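Local coordinates for ribosome inactivating type 1 protein (PDB 3MVG) that belongs to the single-chain (type 1) ribosome-inactivating proteins of plants, at residues Pro40-Ser43 with Gln47-Leu50; Thr63-Arg68 with Tyr72-Gln77. All coordinates share one frame; numbering follows the deposited sequence. Where two conformers were deposited one is given.

Contact 1: Pro40-Ser43 with Gln47-Leu50; sequences PAQS and QDLL
Asp-48 OD1 is gripped by two donors of one residue: Ser-43 OG gives it a hydrogen bond of 2.7 Å, and the Ser-43 N to Asp-48 OD1 bond measures 3.0 Å. They arrive from different directions. The amide comes in on the syn lone pair of OD1, the side that faces the other carboxylate oxygen, whereas the hydroxyl reaches down from 50° above the carboxylate plane. Ser-43 can present both because its OG sits between backbone N and carbonyl carbon (chi1 73°), which brings hydroxyl and amide to the same acceptor. The amide also leans toward the second oxygen in a weak, bent bond, Ser-43 N to Asp-48 OD2 at 3.1 Å. Beside OD2 lies the aliphatic part of Gln-42, with its CG 3.5 Å from Asp-48 OD2; the two side chains cross at about a right angle, and Gln-42 OE1 accepts from Asn-67 ND2. OD2 has a further donor in Gly-44 N, while Ser-45 OG bonds both Ser-43 OG and Gln-47 N. Fastened in this way to the amides and hydroxyl of a surface loop, the buried carboxylate probably stays ionised and pins that loop to the short 3-10 turn that leads into strand 49-55.

Contact 2: Thr63-Arg68 with Tyr72-Gln77; sequences TLVLNR and YVVAYQ. With SO4 (sulfate ion), chain C.
Val-65 meets the opposite strand with both of its branches. The Val-65 and Val-74 side chains cross obliquely, with Val-65 CG1, anti to the backbone N (chi1 -176°), 3.7 Å from Val-74 CG2, while Val-65 CG2 lies 4.0 Å from Ala-75 CB. On the reverse face Leu-64 splits its methyls between two neighbours: CD1 lies 4.1 Å from Val-73 CG2, and CD2 touches CB of Tyr-76; the ring of that tyrosine leads away to meet the ring of Tyr-83, planes about 20° apart. Thr-63 and Gln-77 lie side by side, pointing the same way, and a water bonded to Thr-63 OG1 reaches Gln-77 NE2 weakly. Backbone bonds hold this register, but it slips by one at a beta bulge between Val-65 and Leu-66: Val-65 N binds Ala-75 O at 2.8 Å, yet Val-65 O accepts from Val-74 N. Beyond the strand end, Arg-68 turns its guanidinium edge to a sulfate ion, with Arg-68 NH2 2.9 Å from sulfate O3. Arg-68 NH1 lies 3.1 Å from sulfate O1, both bonds nearly straight; NE and NH2 also bond Arg-26 O and Ser-28 O, respectively. The antiparallel, bulged strands form a beta hairpin amid the mixed sheet of this ribosome-inactivating protein fold.

Contacts 1 and 2 follow one another along the chain, their centres about 12 Å apart, and meet where strand 49-55 runs beside strand 61-67. The probable backbone hydrogen bond from Leu-66 N to Leu-50 O, 2.8 Å, belongs to that strand pairing. The residue whose carboxylate holds the loop in contact 1 uses its carbonyl to bond Arg-68 N, just beyond the ends of the paired strands, with Asp-48 O to Arg-68 N 2.7 Å. The loop side adds packing, with Pro-40 CD 3.3 Å from Arg-68 O. The Gln-47 side chain comes within about 3 Å (nearest atoms) of the sulfate that Arg-68 binds, probably from the crystallisation liquor; separately, Arg-68 NH1 donates to Gln-47 O.

Contact 1: Pro40-Ser43 with Gln47-Leu50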
loop_
_atom_site.group_PDB
_atom_site.type_symbol
_atom_site.label_atom_id
_atom_site.label_comp_id
_atom_site.label_asym_id
_atom_site.label_seq_id
_atom_site.Cartn_x
_atom_site.Cartn_y
_atom_site.Cartn_z
ATOM N N PRO A 40 10.251 -10.293 -18.736
ATOM C CA PRO A 40 10.854 -11.118 -19.789
ATOM C C PRO A 40 12.154 -10.555 -20.348
ATOM O O PRO A 40 12.472 -9.372 -20.180
ATOM C CB PRO A 40 9.793 -11.154 -20.895
ATOM C CG PRO A 40 8.773 -10.194 -20.531
ATOM C CD PRO A 40 8.911 -9.802 -19.105
ATOM N N ALA A 41 12.893 -11.433 -21.013
ATOM C CA ALA A 41 13.976 -11.024 -21.899
ATOM C C ALA A 41 13.376 -10.509 -23.218
ATOM O O ALA A 41 12.313 -10.970 -23.644
ATOM C CB ALA A 41 14.905 -12.198 -22.158
ATOM N N GLN A 42 14.047 -9.556 -23.859
ATOM C CA GLN A 42 13.564 -9.043 -25.148
ATOM C C GLN A 42 13.671 -10.123 -26.233
ATOM O O GLN A 42 14.736 -10.714 -26.420
ATOM C CB GLN A 42 14.296 -7.754 -25.548
ATOM C CG GLN A 42 13.564 -6.950 -26.628
ATOM C CD GLN A 42 13.601 -5.438 -26.408
ATOM O OE1 GLN A 42 13.203 -4.931 -25.352
ATOM N NE2 GLN A 42 14.049 -4.709 -27.423
ATOM N N SER A 43 12.557 -10.399 -26.910
ATOM C CA SER A 43 12.513 -11.421 -27.960
ATOM C C SER A 43 12.586 -10.825 -29.363
ATOM O O SER A 43 12.964 -11.517 -30.313
ATOM C CB SER A 43 11.256 -12.286 -27.834
ATOM O OG SER A 43 10.091 -11.583 -28.241
ATOM N N GLN A 47 5.293 -10.657 -28.889
ATOM C CA GLN A 47 5.140 -11.232 -27.553
ATOM C C GLN A 47 5.689 -10.292 -26.480
ATOM O O GLN A 47 5.300 -10.403 -25.316
ATOM C CB GLN A 47 5.816 -12.612 -27.479
ATOM C CG GLN A 47 5.565 -13.373 -26.164
ATOM C CD GLN A 47 5.799 -14.876 -26.262
ATOM O OE1 GLN A 47 6.262 -15.507 -25.304
ATOM N NE2 GLN A 47 5.468 -15.456 -27.410
ATOM N N ASP A 48 6.580 -9.383 -26.883
ATOM C CA ASP A 48 7.180 -8.383 -25.994
ATOM C C ASP A 48 6.222 -7.254 -25.625
ATOM O O ASP A 48 6.547 -6.458 -24.754
ATOM C CB ASP A 48 8.391 -7.699 -26.657
ATOM C CG ASP A 48 9.581 -8.622 -26.889
ATOM O OD1 ASP A 48 9.664 -9.716 -26.297
ATOM O OD2 ASP A 48 10.455 -8.207 -27.687
ATOM N N LEU A 49 5.086 -7.134 -26.311
ATOM C CA LEU A 49 4.215 -5.966 -26.139
ATOM C C LEU A 49 2.965 -6.253 -25.323
ATOM O O LEU A 49 2.496 -7.396 -25.240
ATOM C CB LEU A 49 3.831 -5.368 -27.499
ATOM C CG LEU A 49 4.986 -4.949 -28.412
ATOM C CD1 LEU A 49 4.464 -4.421 -29.748
ATOM C CD2 LEU A 49 5.897 -3.922 -27.748
ATOM N N LEU A 50 2.430 -5.201 -24.711
ATOM C CA LEU A 50 1.175 -5.277 -23.993
ATOM C C LEU A 50 0.439 -3.968 -24.217
ATOM O O LEU A 50 1.041 -2.899 -24.181
ATOM C CB LEU A 50 1.443 -5.512 -22.501
ATOM C CG LEU A 50 0.221 -5.744 -21.622
ATOM C CD1 LEU A 50 -0.467 -7.048 -21.970
ATOM C CD2 LEU A 50 0.647 -5.752 -20.174
HETATM O O HOH W 1 9.043 -10.387 -24.069
#

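Contact 2: Thr63-Arg68 with Tyr72-Gln77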
loop_
_atom_site.group_PDB
_atom_site.type_symbol
_atom_site.label_atom_id
_atom_site.label_comp_id
_atom_site.label_asym_id
_atom_site.label_seq_id
_atom_site.Cartn_x
_atom_site.Cartn_y
_atom_site.Cartn_z
ATOM N N THR A 63 -4.901 3.936 -25.949
ATOM C CA THR A 63 -4.227 2.689 -25.640
ATOM C C THR A 63 -2.739 2.917 -25.533
ATOM O O THR A 63 -2.100 3.258 -26.528
ATOM C CB THR A 63 -4.520 1.615 -26.692
ATOM O OG1 THR A 63 -5.938 1.423 -26.775
ATOM C CG2 THR A 63 -3.848 0.283 -26.326
ATOM N N LEU A 64 -2.192 2.724 -24.338
ATOM C CA LEU A 64 -0.747 2.737 -24.173
ATOM C C LEU A 64 -0.165 1.426 -24.672
ATOM O O LEU A 64 -0.772 0.361 -24.496
ATOM C CB LEU A 64 -0.371 2.902 -22.706
ATOM C CG LEU A 64 -0.862 4.142 -21.961
ATOM C CD1 LEU A 64 -0.450 4.049 -20.501
ATOM C CD2 LEU A 64 -0.305 5.406 -22.598
ATOM N N VAL A 65 1.001 1.500 -25.298
ATOM C CA VAL A 65 1.746 0.306 -25.666
ATOM C C VAL A 65 2.914 0.206 -24.707
ATOM O O VAL A 65 3.744 1.118 -24.633
ATOM C CB VAL A 65 2.245 0.365 -27.123
ATOM C CG1 VAL A 65 2.939 -0.943 -27.507
ATOM C CG2 VAL A 65 1.089 0.681 -28.071
ATOM N N LEU A 66 2.958 -0.883 -23.946
ATOM C CA LEU A 66 4.066 -1.132 -23.043
ATOM C C LEU A 66 4.977 -2.202 -23.612
ATOM O O LEU A 66 4.536 -3.108 -24.319
ATOM C CB LEU A 66 3.564 -1.546 -21.658
ATOM C CG LEU A 66 3.168 -0.395 -20.723
ATOM C CD1 LEU A 66 1.999 0.412 -21.284
ATOM C CD2 LEU A 66 2.846 -0.934 -19.335
ATOM N N ASN A 67 6.261 -2.062 -23.313
ATOM C CA ASN A 67 7.229 -3.111 -23.541
ATOM C C ASN A 67 7.246 -3.953 -22.265
ATOM O O ASN A 67 7.534 -3.448 -21.183
ATOM C CB ASN A 67 8.591 -2.487 -23.821
ATOM C CG ASN A 67 9.675 -3.512 -24.104
ATOM O OD1 ASN A 67 9.452 -4.721 -24.058
ATOM N ND2 ASN A 67 10.870 -3.019 -24.411
ATOM N N ARG A 68 6.905 -5.232 -22.378
ATOM C CA ARG A 68 6.906 -6.112 -21.213
ATOM C C ARG A 68 8.291 -6.249 -20.570
ATOM O O ARG A 68 8.395 -6.510 -19.377
ATOM C CB ARG A 68 6.375 -7.501 -21.571
ATOM C CG ARG A 68 4.896 -7.547 -21.954
ATOM C CD ARG A 68 4.449 -8.935 -22.440
ATOM N NE ARG A 68 4.599 -9.951 -21.397
ATOM C CZ ARG A 68 5.269 -11.098 -21.517
ATOM N NH1 ARG A 68 5.848 -11.455 -22.659
ATOM N NH2 ARG A 68 5.324 -11.919 -20.476
ATOM N N TYR A 72 7.447 -0.334 -19.538
ATOM C CA TYR A 72 7.430 1.090 -19.860
ATOM C C TYR A 72 6.723 1.398 -21.179
ATOM O O TYR A 72 6.652 0.575 -22.084
ATOM C CB TYR A 72 8.862 1.626 -19.912
ATOM C CG TYR A 72 9.010 3.086 -19.541
ATOM C CD1 TYR A 72 9.228 4.063 -20.518
ATOM C CD2 TYR A 72 8.952 3.484 -18.210
ATOM C CE1 TYR A 72 9.396 5.406 -20.171
ATOM C CE2 TYR A 72 9.131 4.811 -17.846
ATOM C CZ TYR A 72 9.344 5.765 -18.833
ATOM O OH TYR A 72 9.503 7.084 -18.464
ATOM N N VAL A 73 6.215 2.620 -21.277
ATOM C CA VAL A 73 5.468 3.072 -22.451
ATOM C C VAL A 73 6.405 3.305 -23.635
ATOM O O VAL A 73 7.438 3.960 -23.473
ATOM C CB VAL A 73 4.687 4.372 -22.125
ATOM C CG1 VAL A 73 4.012 4.935 -23.364
ATOM C CG2 VAL A 73 3.648 4.121 -21.041
ATOM N N VAL A 74 6.038 2.780 -24.810
ATOM C CA VAL A 74 6.796 3.011 -26.047
ATOM C C VAL A 74 5.985 3.758 -27.114
ATOM O O VAL A 74 6.548 4.309 -28.068
ATOM C CB VAL A 74 7.353 1.690 -26.662
ATOM C CG1 VAL A 74 8.263 0.961 -25.661
ATOM C CG2 VAL A 74 6.223 0.776 -27.152
ATOM N N ALA A 75 4.666 3.795 -26.942
ATOM C CA ALA A 75 3.762 4.368 -27.935
ATOM C C ALA A 75 2.382 4.468 -27.330
ATOM O O ALA A 75 2.121 3.904 -26.266
ATOM C CB ALA A 75 3.722 3.490 -29.174
ATOM N N TYR A 76 1.490 5.184 -27.996
ATOM C CA TYR A 76 0.081 5.132 -27.620
ATOM C C TYR A 76 -0.784 5.290 -28.856
ATOM O O TYR A 76 -0.345 5.865 -29.858
ATOM C CB TYR A 76 -0.281 6.173 -26.529
ATOM C CG TYR A 76 -0.284 7.597 -27.015
ATOM C CD1 TYR A 76 0.862 8.384 -26.937
ATOM C CD2 TYR A 76 -1.438 8.158 -27.567
ATOM C CE1 TYR A 76 0.861 9.697 -27.398
ATOM C CE2 TYR A 76 -1.447 9.463 -28.039
ATOM C CZ TYR A 76 -0.295 10.227 -27.954
ATOM O OH TYR A 76 -0.264 11.520 -28.413
ATOM N N GLN A 77 -2.010 4.784 -28.780
ATOM C CA GLN A 77 -3.008 4.996 -29.826
ATOM C C GLN A 77 -4.100 5.938 -29.349
ATOM O O GLN A 77 -4.578 5.825 -28.213
ATOM C CB GLN A 77 -3.638 3.673 -30.238
ATOM C CG GLN A 77 -4.535 3.786 -31.476
ATOM C CD GLN A 77 -5.293 2.518 -31.775
ATOM O OE1 GLN A 77 -5.372 2.093 -32.930
ATOM N NE2 GLN A 77 -5.861 1.907 -30.747
HETATM S S SO4 C . 7.876 -14.645 -21.730
HETATM O O1 SO4 C . 7.494 -14.030 -22.943
HETATM O O2 SO4 C . 9.143 -14.329 -21.194
HETATM O O3 SO4 C . 7.017 -14.262 -20.717
HETATM O O4 SO4 C . 7.716 -16.068 -21.984
HETATM O O HOH W 2 -7.458 3.417 -28.246
#